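Local coordinates for Ice-binding protein 1 (Shewanella frigidimarina, PDB 6BG8) that adsorbs its bacterium onto ice and inhibits the growth of ice crystals, the domain here being the DUF3494 ice-binding beta-solenoid at its C-terminal end, at residues V208-G213 with D230-T235. Residues are numbered along the deposited sequence; the frame is centred on the assembly and turned at random.
With PO4 (phosphate ion), chain H.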
# COMPACT_ATOMS: atom_id res chain seq x y z
N VAL A 208 7.01 3.41 -4.10
CA VAL A 208 6.24 2.34 -4.74
C VAL A 208 6.06 2.72 -6.20
O VAL A 208 5.58 3.82 -6.51
CB VAL A 208 4.87 2.13 -4.06
CG1 VAL A 208 4.13 0.97 -4.72
CG2 VAL A 208 5.02 1.91 -2.56
N ASN A 209 6.45 1.82 -7.10
CA ASN A 209 6.29 2.04 -8.53
C ASN A 209 5.39 0.94 -9.08
O ASN A 209 5.80 -0.22 -9.14
CB ASN A 209 7.64 2.05 -9.25
CG ASN A 209 8.66 2.99 -8.60
OD1 ASN A 209 9.84 2.66 -8.51
ND2 ASN A 209 8.20 4.16 -8.17
N VAL A 210 4.16 1.30 -9.46
CA VAL A 210 3.21 0.35 -10.04
C VAL A 210 3.29 0.49 -11.55
O VAL A 210 3.08 1.58 -12.09
CB VAL A 210 1.79 0.60 -9.53
CG1 VAL A 210 0.88 -0.58 -9.89
CG2 VAL A 210 1.80 0.85 -8.01
N ARG A 211 3.61 -0.60 -12.24
CA ARG A 211 3.92 -0.52 -13.65
C ARG A 211 2.66 -0.74 -14.49
O ARG A 211 1.60 -1.13 -13.98
CB ARG A 211 5.03 -1.52 -13.99
CG ARG A 211 6.37 -1.09 -13.37
CD ARG A 211 7.42 -2.16 -13.34
NE ARG A 211 7.78 -2.67 -14.66
CZ ARG A 211 8.62 -2.06 -15.49
NH1 ARG A 211 9.18 -0.91 -15.16
NH2 ARG A 211 8.89 -2.61 -16.67
N THR A 212 2.78 -0.43 -15.78
CA THR A 212 1.67 -0.30 -16.72
C THR A 212 0.59 -1.37 -16.53
O THR A 212 0.86 -2.56 -16.70
CB THR A 212 2.23 -0.38 -18.15
OG1 THR A 212 3.45 0.37 -18.22
CG2 THR A 212 1.24 0.20 -19.13
N GLY A 213 -0.63 -0.95 -16.21
CA GLY A 213 -1.78 -1.83 -16.27
C GLY A 213 -1.98 -2.76 -15.09
O GLY A 213 -2.97 -3.50 -15.07
N ASP A 230 1.09 3.84 -13.29
CA ASP A 230 1.06 3.85 -14.75
C ASP A 230 -0.21 3.08 -15.15
O ASP A 230 -0.20 1.85 -15.25
CB ASP A 230 2.33 3.23 -15.32
CG ASP A 230 2.40 3.29 -16.83
OD1 ASP A 230 1.45 3.79 -17.48
OD2 ASP A 230 3.43 2.83 -17.38
N ALA A 231 -1.30 3.82 -15.35
CA ALA A 231 -2.57 3.25 -15.83
C ALA A 231 -3.01 2.05 -15.00
O ALA A 231 -3.20 0.94 -15.51
CB ALA A 231 -2.45 2.87 -17.31
N ASN A 232 -3.20 2.28 -13.70
CA ASN A 232 -3.51 1.20 -12.78
C ASN A 232 -4.92 1.33 -12.22
O ASN A 232 -5.41 2.43 -11.98
CB ASN A 232 -2.53 1.18 -11.60
CG ASN A 232 -1.10 1.11 -12.05
OD1 ASN A 232 -0.31 2.00 -11.75
ND2 ASN A 232 -0.77 0.07 -12.80
N ALA A 233 -5.54 0.18 -11.98
CA ALA A 233 -6.75 0.11 -11.18
C ALA A 233 -6.34 -0.20 -9.75
O ALA A 233 -5.81 -1.28 -9.48
CB ALA A 233 -7.70 -0.95 -11.72
N VAL A 234 -6.61 0.72 -8.83
CA VAL A 234 -6.25 0.57 -7.43
C VAL A 234 -7.53 0.62 -6.61
O VAL A 234 -8.26 1.61 -6.65
CB VAL A 234 -5.27 1.65 -6.98
CG1 VAL A 234 -4.92 1.48 -5.51
CG2 VAL A 234 -4.02 1.63 -7.85
N THR A 235 -7.79 -0.44 -5.85
CA THR A 235 -8.95 -0.50 -4.98
C THR A 235 -8.48 -0.68 -3.55
O THR A 235 -7.71 -1.60 -3.26
CB THR A 235 -9.88 -1.64 -5.37
OG1 THR A 235 -10.30 -1.46 -6.74
CG2 THR A 235 -11.10 -1.66 -4.45
P PO4 H . 7.45 -6.23 -16.19
O1 PO4 H . 8.33 -7.30 -15.60
O2 PO4 H . 8.24 -5.42 -17.20
O3 PO4 H . 7.00 -5.26 -15.11
O4 PO4 H . 6.27 -6.89 -16.86
O HOH W 1 5.33 1.42 -15.92
O HOH W 2 -5.44 -2.38 -14.04
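Asn-232 places its carboxamide between the carbonyl of Arg-211 and the side chain of Val-210, and its two ends do different work. Its ND2 donates to Arg-211 O at 2.9 Å with the acceptor almost in the amide plane, although the nitrogen stands above the plane of that carbonyl; the same ND2 also bonds Ala-214 O, so two carbonyl oxygens share it. The other end, OD1, takes the backbone N-H of Asp-230 at 2.8 Å, a bond inside 230-235 that helps fix the rotation of the amide. With chi1 at -55°, CG lies beside the backbone N and the amide reaches Val-210, whose CG1 packs 3.4 Å from Asn-232 CG.

Backbone joins backbone where Gly-213 N donates to Asp-230 O, 3.0 Å away. Two weak CA-H...O contacts lie beside it, from Thr-212 CA to Asp-230 O and from Gly-213 CA to Ala-231 O.

The side chains of Thr-212 and Asp-230 run alongside each other. Thr-212 OG1 donates a hydrogen bond to Asp-230 OD2 at 2.6 Å, meeting it from above the carboxylate plane, and a water links that same oxygen to Thr-212 N. Asp-230 OD1 is held by Thr-25 OG1. Thr-212 is probably an ice-binding residue, the first of a T-A/G-X-T/N motif, so Asp-230 may help to orient its hydroxyl. Arg-211 instead points away and binds a phosphate, probably from the crystallisation liquor, through NE and NH2.

The contact thus ties together turns on neighbouring coils of the solenoid: strand 208-210 pairs in parallel with 190-192 and 226-229, while 233-236 lies between 215-217 and 29-31, and Val-210 packs inward against Ile-192, Val-216 and Leu-220.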